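Local structure of peptidase M14 domain-containing protein (Shewanella amazonensis, 2QVP) at residues 67-72 with 103-108; 163-168 with 236-241; 85-90 with 258-263; 118-123 with 144-149. The protein is probably a zinc-dependent hydrolase of the peptidase M14 family, perhaps a metallocarboxypeptidase, though its substrate is not established. One frame throughout, in Å; residues are numbered along the deposited sequence.

Contact 1. Residues 67-72 with 103-108; sequences NLLISA and SVLPLV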
loop_
_atom_site.group_PDB
_atom_site.type_symbol
_atom_site.label_atom_id
_atom_site.label_comp_id
_atom_site.label_asym_id
_atom_site.label_seq_id
_atom_site.Cartn_x
_atom_site.Cartn_y
_atom_site.Cartn_z
ATOM N N ASN A 67 -1.210 -3.180 -15.492
ATOM C CA ASN A 67 -0.893 -3.962 -14.333
ATOM C C ASN A 67 -0.650 -2.997 -13.208
ATOM O O ASN A 67 0.396 -2.330 -13.168
ATOM C CB ASN A 67 0.351 -4.814 -14.548
ATOM C CG ASN A 67 0.164 -5.881 -15.623
ATOM O OD1 ASN A 67 -0.920 -6.030 -16.196
ATOM N ND2 ASN A 67 1.245 -6.602 -15.929
ATOM N N LEU A 68 -1.628 -2.923 -12.308
ATOM C CA LEU A 68 -1.551 -2.083 -11.135
ATOM C C LEU A 68 -1.412 -2.946 -9.864
ATOM O O LEU A 68 -2.042 -3.968 -9.762
ATOM C CB LEU A 68 -2.791 -1.201 -11.044
ATOM C CG LEU A 68 -2.775 0.231 -11.569
ATOM C CD1 LEU A 68 -1.862 0.456 -12.769
ATOM C CD2 LEU A 68 -4.232 0.677 -11.783
ATOM N N LEU A 69 -0.543 -2.524 -8.942
ATOM C CA LEU A 69 -0.366 -3.202 -7.650
ATOM C C LEU A 69 -0.674 -2.220 -6.526
ATOM O O LEU A 69 -0.214 -1.059 -6.556
ATOM C CB LEU A 69 1.044 -3.757 -7.492
ATOM C CG LEU A 69 1.402 -4.481 -6.170
ATOM C CD1 LEU A 69 0.508 -5.674 -5.916
ATOM C CD2 LEU A 69 2.860 -4.896 -6.164
ATOM N N ILE A 70 -1.446 -2.686 -5.543
ATOM C CA ILE A 70 -1.731 -1.937 -4.369
ATOM C C ILE A 70 -1.181 -2.706 -3.180
ATOM O O ILE A 70 -1.527 -3.870 -3.018
ATOM C CB ILE A 70 -3.234 -1.702 -4.155
ATOM C CG1 ILE A 70 -3.877 -1.004 -5.383
ATOM C CG2 ILE A 70 -3.413 -0.906 -2.874
ATOM C CD1 ILE A 70 -5.339 -0.662 -5.220
ATOM N N SER A 71 -0.344 -2.075 -2.345
ATOM C CA SER A 71 0.170 -2.765 -1.144
ATOM C C SER A 71 -0.177 -2.012 0.151
ATOM O O SER A 71 -0.368 -0.791 0.152
ATOM C CB SER A 71 1.673 -3.045 -1.234
ATOM O OG SER A 71 2.407 -1.860 -1.478
ATOM N N ALA A 72 -0.290 -2.753 1.244
ATOM C CA ALA A 72 -0.599 -2.150 2.532
ATOM C C ALA A 72 -0.005 -2.960 3.669
ATOM O O ALA A 72 0.418 -4.096 3.477
ATOM C CB ALA A 72 -2.121 -2.001 2.716
ATOM N N SER A 103 -3.590 -6.231 -8.811
ATOM C CA SER A 103 -2.979 -7.073 -7.794
ATOM C C SER A 103 -2.919 -6.323 -6.469
ATOM O O SER A 103 -2.832 -5.076 -6.440
ATOM C CB SER A 103 -1.599 -7.499 -8.255
ATOM O OG SER A 103 -1.774 -8.202 -9.459
ATOM N N VAL A 104 -2.998 -7.062 -5.359
ATOM C CA VAL A 104 -2.998 -6.437 -4.065
ATOM C C VAL A 104 -2.179 -7.240 -3.071
ATOM O O VAL A 104 -2.275 -8.428 -3.075
ATOM C CB VAL A 104 -4.454 -6.271 -3.516
ATOM C CG1 VAL A 104 -4.408 -5.848 -2.092
ATOM C CG2 VAL A 104 -5.259 -5.238 -4.334
ATOM N N LEU A 105 -1.339 -6.561 -2.286
ATOM C CA LEU A 105 -0.608 -7.123 -1.160
ATOM C C LEU A 105 -1.374 -6.508 0.030
ATOM O O LEU A 105 -1.024 -5.429 0.493
ATOM C CB LEU A 105 0.882 -6.725 -1.173
ATOM C CG LEU A 105 1.770 -7.448 -2.192
ATOM C CD1 LEU A 105 3.116 -6.796 -2.381
ATOM C CD2 LEU A 105 1.951 -8.952 -1.775
ATOM N N PRO A 106 -2.450 -7.170 0.490
ATOM C CA PRO A 106 -3.290 -6.532 1.515
ATOM C C PRO A 106 -2.661 -6.271 2.900
ATOM O O PRO A 106 -3.019 -5.280 3.550
ATOM C CB PRO A 106 -4.498 -7.479 1.600
ATOM C CG PRO A 106 -4.065 -8.737 1.087
ATOM C CD PRO A 106 -3.003 -8.481 0.100
ATOM N N LEU A 107 -1.738 -7.141 3.315
ATOM C CA LEU A 107 -1.049 -7.063 4.601
ATOM C C LEU A 107 0.326 -7.743 4.530
ATOM O O LEU A 107 0.439 -8.971 4.466
ATOM C CB LEU A 107 -1.904 -7.707 5.685
ATOM C CG LEU A 107 -1.411 -7.769 7.132
ATOM C CD1 LEU A 107 -0.877 -6.414 7.641
ATOM C CD2 LEU A 107 -2.567 -8.339 7.996
ATOM N N VAL A 108 1.374 -6.928 4.558
ATOM C CA VAL A 108 2.748 -7.406 4.494
ATOM C C VAL A 108 3.329 -7.731 5.865
ATOM O O VAL A 108 4.146 -8.578 5.947
ATOM C CB VAL A 108 3.639 -6.384 3.719
ATOM C CG1 VAL A 108 5.149 -6.765 3.766
ATOM C CG2 VAL A 108 3.113 -6.256 2.305
#
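S103 meets the neighbouring strand with both its backbone N and its O: the N gives a bond to L68 O at 2.9 Å, and the O takes the N-H of I70. L69 sits between these two bonds with CG anti to the backbone N (chi1 179°), a setting that brings CD1 back over the next strand, 3.6 Å from S103 CB. The S103 hydroxyl bonds instead to Q57. V104 emerges on the other face together with I70, CG2 against I70 CB at 4.1 Å; L85 of helix 80-91 covers them both. L105 returns to the L69 side. Its N donates to I70 O at 2.8 Å, while its own O receives A72 N. L105 CB rests on S71 CB at 3.8 Å, and its CD1 reaches L69 CD2 at 4.2 Å; the S71 hydroxyl pairs with T167 of strand 165-171, the neighbour of 67-72 in the sheet. The CB of P106 points away from 67-72, and the buried P106 O, with no polar partner in the model, faces A72 CB at 3.5 Å. Last comes V108, whose N closes on A72 O at 3.2 Å. Parallel neighbours joined through helix 80-91 make this a beta-alpha-beta unit of the mixed central sheet, as expected for the M14 zinc-carboxypeptidase fold.

Contact 2. Residues 163-168 with 236-241; sequences DGILTC and SGARVG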
loop_
_atom_site.group_PDB
_atom_site.type_symbol
_atom_site.label_atom_id
_atom_site.label_comp_id
_atom_site.label_asym_id
_atom_site.label_seq_id
_atom_site.Cartn_x
_atom_site.Cartn_y
_atom_site.Cartn_z
ATOM N N ASP A 163 2.595 -0.916 -14.514
ATOM C CA ASP A 163 1.902 0.334 -14.829
ATOM C C ASP A 163 1.593 1.218 -13.636
ATOM O O ASP A 163 0.988 2.269 -13.815
ATOM C CB ASP A 163 0.631 0.002 -15.616
ATOM C CG ASP A 163 0.963 -0.707 -16.892
ATOM O OD1 ASP A 163 1.477 -0.035 -17.788
ATOM O OD2 ASP A 163 0.775 -1.942 -16.968
ATOM N N GLY A 164 2.044 0.823 -12.448
ATOM C CA GLY A 164 1.827 1.594 -11.231
ATOM C C GLY A 164 1.883 0.817 -9.924
ATOM O O GLY A 164 1.433 -0.295 -9.863
ATOM N N ILE A 165 2.432 1.452 -8.886
ATOM C CA ILE A 165 2.449 0.969 -7.528
ATOM C C ILE A 165 1.841 2.047 -6.604
ATOM O O ILE A 165 2.140 3.240 -6.723
ATOM C CB ILE A 165 3.867 0.535 -7.016
ATOM C CG1 ILE A 165 3.827 0.188 -5.521
ATOM C CG2 ILE A 165 5.016 1.573 -7.305
ATOM C CD1 ILE A 165 2.858 -0.937 -5.199
ATOM N N LEU A 166 0.921 1.624 -5.741
ATOM C CA LEU A 166 0.399 2.465 -4.691
ATOM C C LEU A 166 0.603 1.690 -3.392
ATOM O O LEU A 166 0.109 0.561 -3.312
ATOM C CB LEU A 166 -1.071 2.751 -4.880
ATOM C CG LEU A 166 -1.853 3.397 -3.699
ATOM C CD1 LEU A 166 -1.352 4.793 -3.380
ATOM C CD2 LEU A 166 -3.330 3.451 -3.972
ATOM N N THR A 167 1.387 2.237 -2.446
ATOM C CA THR A 167 1.526 1.623 -1.127
ATOM C C THR A 167 0.836 2.558 -0.136
ATOM O O THR A 167 1.040 3.758 -0.153
ATOM C CB THR A 167 2.965 1.350 -0.720
ATOM O OG1 THR A 167 3.649 0.734 -1.810
ATOM C CG2 THR A 167 2.987 0.416 0.449
ATOM N N CYS A 168 0.016 1.986 0.744
ATOM C CA CYS A 168 -0.789 2.768 1.645
ATOM C C CYS A 168 -0.264 2.790 3.064
ATOM O O CYS A 168 -0.504 1.866 3.853
ATOM C CB CYS A 168 -2.233 2.262 1.539
ATOM S SG CYS A 168 -2.858 2.606 -0.182
ATOM N N SER A 236 12.550 -0.780 -10.612
ATOM C CA SER A 236 12.333 -1.981 -11.409
ATOM C C SER A 236 11.500 -1.758 -12.700
ATOM O O SER A 236 11.365 -2.695 -13.461
ATOM C CB SER A 236 11.656 -3.061 -10.552
ATOM O OG SER A 236 12.434 -3.384 -9.426
ATOM N N GLY A 237 10.929 -0.564 -12.924
ATOM C CA GLY A 237 10.099 -0.262 -14.109
ATOM C C GLY A 237 8.655 0.230 -13.913
ATOM O O GLY A 237 7.994 0.592 -14.916
ATOM N N ALA A 238 8.122 0.221 -12.680
ATOM C CA ALA A 238 6.751 0.743 -12.444
ATOM C C ALA A 238 6.682 2.159 -13.012
ATOM O O ALA A 238 7.550 2.997 -12.715
ATOM C CB ALA A 238 6.343 0.731 -10.962
ATOM N N ARG A 239 5.712 2.394 -13.891
ATOM C CA ARG A 239 5.574 3.681 -14.587
ATOM C C ARG A 239 5.489 4.885 -13.616
ATOM O O ARG A 239 6.212 5.872 -13.755
ATOM C CB ARG A 239 4.361 3.590 -15.532
ATOM C CG ARG A 239 3.889 4.853 -16.235
ATOM C CD ARG A 239 4.908 5.401 -17.161
ATOM N NE ARG A 239 4.440 6.648 -17.764
ATOM C CZ ARG A 239 5.120 7.363 -18.668
ATOM N NH1 ARG A 239 6.331 6.967 -19.104
ATOM N NH2 ARG A 239 4.583 8.493 -19.143
ATOM N N VAL A 240 4.633 4.762 -12.609
ATOM C CA VAL A 240 4.448 5.803 -11.618
ATOM C C VAL A 240 4.337 5.119 -10.278
ATOM O O VAL A 240 4.134 3.893 -10.219
ATOM C CB VAL A 240 3.169 6.637 -11.888
ATOM C CG1 VAL A 240 3.342 7.505 -13.129
ATOM C CG2 VAL A 240 1.964 5.712 -12.000
ATOM N N GLY A 241 4.496 5.888 -9.203
ATOM C CA GLY A 241 4.368 5.302 -7.869
ATOM C C GLY A 241 3.787 6.272 -6.891
ATOM O O GLY A 241 3.847 7.468 -7.098
#
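I165 and A238 face each other through methyl groups, I165 CG2 lying 4.0 Å from A238 CB. I165 has CG1 anti to the backbone N (chi1 174°), and this leaves CG2 as the branch turned to 236-241, where it also touches G241 CA at 3.8 Å. V240 approaches from another side: its CG2 rests on the peptide of D163, 4.0 Å from D163 O. Next to it R239 lays only its CB near that same oxygen, and the chain, bent at chi2, carries the guanidinium group off. The D163 carboxylate likewise belongs elsewhere, bonded to the N of N67. Between these side chains the backbones run parallel and pair at I165 and G241. I165 N donates to V240 O over a long 3.3 Å; G164 CA offers a C-H to the same oxygen, and G241 CA comes to 3.2 Å from I165 O. Glycine fits both backbones: a CB on G241 would lie just 3.3 Å from I165 CG2, and the backbone angles of G164 would press a CB onto the carbonyl oxygen before it. The chemistry is thus one long N-H...O hydrogen bond between backbones, backed by C-H...O contacts and methyl packing, a modest grip where strand 241-247 begins beside 165-171.

Contact 3. Residues 85-90 with 258-263; sequences LLHFLS and ANAAAM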
loop_
_atom_site.group_PDB
_atom_site.type_symbol
_atom_site.label_atom_id
_atom_site.label_comp_id
_atom_site.label_asym_id
_atom_site.label_seq_id
_atom_site.Cartn_x
_atom_site.Cartn_y
_atom_site.Cartn_z
ATOM N N LEU A 85 -7.997 -0.997 2.397
ATOM C CA LEU A 85 -7.993 -1.875 1.232
ATOM C C LEU A 85 -9.181 -2.796 1.265
ATOM O O LEU A 85 -9.813 -3.046 0.238
ATOM C CB LEU A 85 -6.741 -2.696 1.179
ATOM C CG LEU A 85 -6.634 -3.432 -0.169
ATOM C CD1 LEU A 85 -5.414 -2.924 -0.918
ATOM C CD2 LEU A 85 -6.535 -4.890 0.132
ATOM N N LEU A 86 -9.489 -3.299 2.455
ATOM C CA LEU A 86 -10.649 -4.142 2.649
ATOM C C LEU A 86 -11.897 -3.343 2.260
ATOM O O LEU A 86 -12.765 -3.860 1.549
ATOM C CB LEU A 86 -10.694 -4.632 4.105
ATOM C CG LEU A 86 -11.390 -5.906 4.494
ATOM C CD1 LEU A 86 -11.286 -6.045 6.029
ATOM C CD2 LEU A 86 -12.813 -5.937 4.045
ATOM N N HIS A 87 -11.973 -2.080 2.695
ATOM C CA HIS A 87 -13.115 -1.215 2.354
ATOM C C HIS A 87 -13.210 -0.943 0.827
ATOM O O HIS A 87 -14.313 -0.968 0.236
ATOM C CB HIS A 87 -13.097 0.083 3.191
ATOM C CG HIS A 87 -14.254 0.984 2.912
ATOM N ND1 HIS A 87 -15.529 0.715 3.358
ATOM C CD2 HIS A 87 -14.339 2.135 2.198
ATOM C CE1 HIS A 87 -16.351 1.659 2.927
ATOM N NE2 HIS A 87 -15.656 2.526 2.219
ATOM N N PHE A 88 -12.061 -0.691 0.206
ATOM C CA PHE A 88 -11.936 -0.488 -1.254
ATOM C C PHE A 88 -12.523 -1.686 -2.004
ATOM O O PHE A 88 -13.383 -1.518 -2.872
ATOM C CB PHE A 88 -10.446 -0.217 -1.628
ATOM C CG PHE A 88 -10.103 -0.370 -3.113
ATOM C CD1 PHE A 88 -10.458 0.597 -4.035
ATOM C CD2 PHE A 88 -9.345 -1.470 -3.554
ATOM C CE1 PHE A 88 -10.131 0.450 -5.381
ATOM C CE2 PHE A 88 -9.018 -1.624 -4.898
ATOM C CZ PHE A 88 -9.408 -0.661 -5.804
ATOM N N LEU A 89 -12.084 -2.890 -1.642
ATOM C CA LEU A 89 -12.547 -4.128 -2.307
ATOM C C LEU A 89 -14.032 -4.367 -2.185
ATOM O O LEU A 89 -14.681 -4.808 -3.150
ATOM C CB LEU A 89 -11.818 -5.367 -1.751
ATOM C CG LEU A 89 -10.323 -5.542 -2.017
ATOM C CD1 LEU A 89 -9.829 -6.802 -1.334
ATOM C CD2 LEU A 89 -10.055 -5.575 -3.522
ATOM N N SER A 90 -14.552 -4.075 -0.997
ATOM C CA SER A 90 -15.943 -4.268 -0.680
ATOM C C SER A 90 -16.871 -3.422 -1.586
ATOM O O SER A 90 -17.997 -3.823 -1.866
ATOM C CB SER A 90 -16.171 -3.949 0.798
ATOM O OG SER A 90 -16.292 -2.560 0.986
ATOM N N ALA A 258 -10.285 7.456 3.519
ATOM C CA ALA A 258 -9.292 8.179 2.745
ATOM C C ALA A 258 -8.386 7.246 1.993
ATOM O O ALA A 258 -8.056 7.490 0.830
ATOM C CB ALA A 258 -8.462 9.088 3.669
ATOM N N ASN A 259 -7.954 6.179 2.662
ATOM C CA ASN A 259 -7.160 5.153 2.009
ATOM C C ASN A 259 -7.889 4.546 0.801
ATOM O O ASN A 259 -7.339 4.499 -0.306
ATOM C CB ASN A 259 -6.719 4.084 3.023
ATOM C CG ASN A 259 -5.458 4.490 3.759
ATOM O OD1 ASN A 259 -4.374 4.330 3.235
ATOM N ND2 ASN A 259 -5.593 4.992 4.978
ATOM N N ALA A 260 -9.120 4.109 1.015
ATOM C CA ALA A 260 -9.956 3.544 -0.062
ATOM C C ALA A 260 -10.151 4.521 -1.231
ATOM O O ALA A 260 -10.167 4.107 -2.392
ATOM C CB ALA A 260 -11.300 3.149 0.485
ATOM N N ALA A 261 -10.316 5.804 -0.890
ATOM C CA ALA A 261 -10.506 6.926 -1.836
ATOM C C ALA A 261 -9.282 7.091 -2.733
ATOM O O ALA A 261 -9.416 7.257 -3.949
ATOM C CB ALA A 261 -10.764 8.201 -1.073
ATOM N N ALA A 262 -8.100 7.057 -2.118
ATOM C CA ALA A 262 -6.825 7.115 -2.844
ATOM C C ALA A 262 -6.666 5.903 -3.784
ATOM O O ALA A 262 -6.191 6.070 -4.900
ATOM C CB ALA A 262 -5.655 7.191 -1.880
HETATM N N MSE A 263 -7.076 4.698 -3.336
HETATM C CA MSE A 263 -7.014 3.480 -4.174
HETATM C C MSE A 263 -7.929 3.603 -5.380
HETATM O O MSE A 263 -7.531 3.263 -6.508
HETATM C CB MSE A 263 -7.342 2.216 -3.376
HETATM C CG MSE A 263 -6.334 1.917 -2.297
HETATM SE SE MSE A 263 -6.889 0.602 -1.020
HETATM C CE MSE A 263 -5.744 1.082 0.461
#
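Helices 80-91 and 252-270, which both lie against the I70 side of the central sheet, cross where F88 faces A260 and M263. Their local axes pass 8.0 Å apart at -56°, close because A260 puts nothing larger than a methyl between them: A260 CB is 4.1 Å from F88 CB. F88 has CG anti to the backbone N (chi1 164°), which lays the ring beside M263, a selenomethionine in this crystal. M263 CB stands over one face, 3.8 Å from the F88 ring centroid and 19° off its normal, a CH-pi contact displaced toward the rim. Further out, the selenium lies obliquely to that ring, with M263 SE 4.6 Å from the F88 centroid, the Met-aromatic contact of this helix pair. With an alanine in place of F88 the ring would be gone, and M263 would probably lose its aromatic partner while a gap opened between the two helices. The extended M263 chain then runs on to L85, crossing that side chain at about a right angle: SE is 3.5 Å from L85 CA, and CE lies 3.6 Å from L85 N. H87 also reaches A260, its imidazole coming edge-on with CD2 3.6 Å from A260 CB and the methyl in the ring plane; I256 and L257 of helix 252-270 also touch the H87 side chain.

Contact 4. Residues 118-123 with 144-149; sequences RFNELG and SAEGRI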
loop_
_atom_site.group_PDB
_atom_site.type_symbol
_atom_site.label_atom_id
_atom_site.label_comp_id
_atom_site.label_asym_id
_atom_site.label_seq_id
_atom_site.Cartn_x
_atom_site.Cartn_y
_atom_site.Cartn_z
ATOM N N ARG A 118 4.764 -0.973 14.775
ATOM C CA ARG A 118 5.470 -0.781 13.509
ATOM C C ARG A 118 6.263 -1.977 13.025
ATOM O O ARG A 118 6.060 -2.409 11.914
ATOM C CB ARG A 118 6.381 0.472 13.550
ATOM C CG ARG A 118 7.299 0.609 12.314
ATOM C CD ARG A 118 7.988 1.967 12.099
ATOM N NE ARG A 118 7.182 2.950 11.353
ATOM C CZ ARG A 118 7.678 4.007 10.698
ATOM N NH1 ARG A 118 8.994 4.251 10.618
ATOM N NH2 ARG A 118 6.850 4.831 10.066
ATOM N N PHE A 119 7.168 -2.498 13.840
ATOM C CA PHE A 119 8.000 -3.621 13.394
ATOM C C PHE A 119 7.300 -4.981 13.430
ATOM O O PHE A 119 6.198 -5.098 13.926
ATOM C CB PHE A 119 9.268 -3.677 14.242
ATOM C CG PHE A 119 10.081 -2.395 14.213
ATOM C CD1 PHE A 119 10.358 -1.737 13.004
ATOM C CD2 PHE A 119 10.594 -1.863 15.386
ATOM C CE1 PHE A 119 11.101 -0.575 12.977
ATOM C CE2 PHE A 119 11.350 -0.694 15.360
ATOM C CZ PHE A 119 11.612 -0.059 14.154
ATOM N N ASN A 120 7.950 -5.993 12.874
ATOM C CA ASN A 120 7.451 -7.372 12.950
ATOM C C ASN A 120 7.876 -7.934 14.308
ATOM O O ASN A 120 8.585 -7.257 15.042
ATOM C CB ASN A 120 7.931 -8.254 11.777
ATOM C CG ASN A 120 9.459 -8.484 11.739
ATOM O OD1 ASN A 120 10.192 -8.214 12.703
ATOM N ND2 ASN A 120 9.934 -9.016 10.603
ATOM N N GLU A 121 7.478 -9.173 14.608
ATOM C CA GLU A 121 7.800 -9.846 15.897
ATOM C C GLU A 121 9.309 -9.930 16.192
ATOM O O GLU A 121 9.711 -9.960 17.355
ATOM C CB GLU A 121 7.168 -11.249 15.941
ATOM C CG GLU A 121 7.769 -12.240 14.889
ATOM C CD GLU A 121 7.036 -13.570 14.760
ATOM O OE1 GLU A 121 5.906 -13.721 15.304
ATOM O OE2 GLU A 121 7.606 -14.459 14.075
ATOM N N LEU A 122 10.124 -9.960 15.134
ATOM C CA LEU A 122 11.592 -9.970 15.236
ATOM C C LEU A 122 12.230 -8.571 15.376
ATOM O O LEU A 122 13.450 -8.490 15.456
ATOM C CB LEU A 122 12.187 -10.679 13.997
ATOM C CG LEU A 122 11.773 -12.134 13.719
ATOM C CD1 LEU A 122 12.145 -12.551 12.299
ATOM C CD2 LEU A 122 12.395 -13.067 14.769
ATOM N N GLY A 123 11.429 -7.496 15.405
ATOM C CA GLY A 123 11.908 -6.099 15.493
ATOM C C GLY A 123 12.375 -5.448 14.189
ATOM O O GLY A 123 12.827 -4.297 14.194
ATOM N N SER A 144 13.942 -7.452 6.076
ATOM C CA SER A 144 13.176 -8.220 7.044
ATOM C C SER A 144 12.773 -9.537 6.398
ATOM O O SER A 144 12.852 -9.677 5.160
ATOM C CB SER A 144 11.906 -7.482 7.383
ATOM O OG SER A 144 11.018 -7.606 6.282
ATOM N N ALA A 145 12.333 -10.490 7.229
ATOM C CA ALA A 145 11.809 -11.793 6.752
ATOM C C ALA A 145 10.727 -11.645 5.665
ATOM O O ALA A 145 10.717 -12.384 4.685
ATOM C CB ALA A 145 11.256 -12.613 7.922
ATOM N N GLU A 146 9.839 -10.676 5.842
ATOM C CA GLU A 146 8.758 -10.402 4.892
ATOM C C GLU A 146 9.321 -9.845 3.585
ATOM O O GLU A 146 8.887 -10.207 2.479
ATOM C CB GLU A 146 7.734 -9.411 5.465
ATOM C CG GLU A 146 7.017 -9.865 6.766
ATOM C CD GLU A 146 7.787 -9.634 8.049
ATOM O OE1 GLU A 146 8.831 -8.902 8.014
ATOM O OE2 GLU A 146 7.330 -10.186 9.086
ATOM N N GLY A 147 10.303 -8.955 3.730
ATOM C CA GLY A 147 10.975 -8.366 2.595
ATOM C C GLY A 147 11.637 -9.450 1.789
ATOM O O GLY A 147 11.561 -9.395 0.575
ATOM N N ARG A 148 12.246 -10.439 2.465
ATOM C CA ARG A 148 12.880 -11.555 1.773
ATOM C C ARG A 148 11.825 -12.403 1.042
ATOM O O ARG A 148 12.068 -12.848 -0.093
ATOM C CB ARG A 148 13.757 -12.368 2.730
ATOM C CG ARG A 148 14.989 -11.581 3.190
ATOM C CD ARG A 148 15.847 -12.317 4.213
ATOM N NE ARG A 148 16.978 -11.473 4.624
ATOM C CZ ARG A 148 18.186 -11.430 4.050
ATOM N NH1 ARG A 148 18.526 -12.214 3.027
ATOM N NH2 ARG A 148 19.086 -10.588 4.520
ATOM N N ILE A 149 10.654 -12.598 1.659
ATOM C CA ILE A 149 9.526 -13.326 1.017
ATOM C C ILE A 149 9.081 -12.618 -0.268
ATOM O O ILE A 149 8.933 -13.269 -1.313
ATOM C CB ILE A 149 8.311 -13.514 1.964
ATOM C CG1 ILE A 149 8.612 -14.616 2.974
ATOM C CG2 ILE A 149 6.970 -13.801 1.157
ATOM C CD1 ILE A 149 7.623 -14.689 4.084
#
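N120 and E146 carry the hydrogen bonding. The N120 amide presents ND2 to both carboxylate oxygens of E146: the bond to OE1 is 2.8 Å and uses the syn lone pair, while the one to OE2 is weak at 3.2 Å. Amide and carboxylate planes stand 53° apart, so this is an unequal pair of bonds from one nitrogen and not a flat pairing. N120 holds CG between its backbone N and carbonyl carbon (chi1 65°), which directs the amide toward the helix, and its other end, OD1, accepts from the N of E124. A second donor reaches E146 from the start of the helix: S144 OG gives a bond to E146 OE1 at 3.1 Å on the anti lone pair.

S144 is also the N-cap residue of helix 145-152, its OG accepting from G147 N at 3.0 Å. On the loop side N120 starts a type I turn, closed by G123 N on N120 O at 2.9 Å.

Apolar contact is slight, L122 CD1 just touching A145 CB at 4.5 Å.

With an alanine in place of E146, N120 ND2 and the S144 hydroxyl would probably both be left without their shared acceptor, and the turn would lose its polar tie to the helix.

A buried carboxylate in the first turn of a helix, taking two donors on one oxygen, is likely to stay ionised. E121 is the nearby like charge, its carboxylate not in contact. The contact therefore pins the turn at 120-123 to the start of the helix mainly through one acidic group.

Contacts 1 and 2 are neighbours in one sheet: strand 67-72 serves the first and bonds to segment 163-168 of the second, with S71 N 2.8 Å from L166 O. Contact 3 packs against both, L85 CD1 touching I70 CG2 at 3.5 Å and M263 CE meeting C168 SG at 3.3 Å. Contact 4 is far from contact 3, about 24 Å between centres across the middle of the chain, but it touches contact 1, about 17 Å away between centres, where E146 CG meets V108 O at 3.3 Å. The S71 side chain lies about 11 Å from that of E245, the predicted proton donor/acceptor; the other contacts lie away from it.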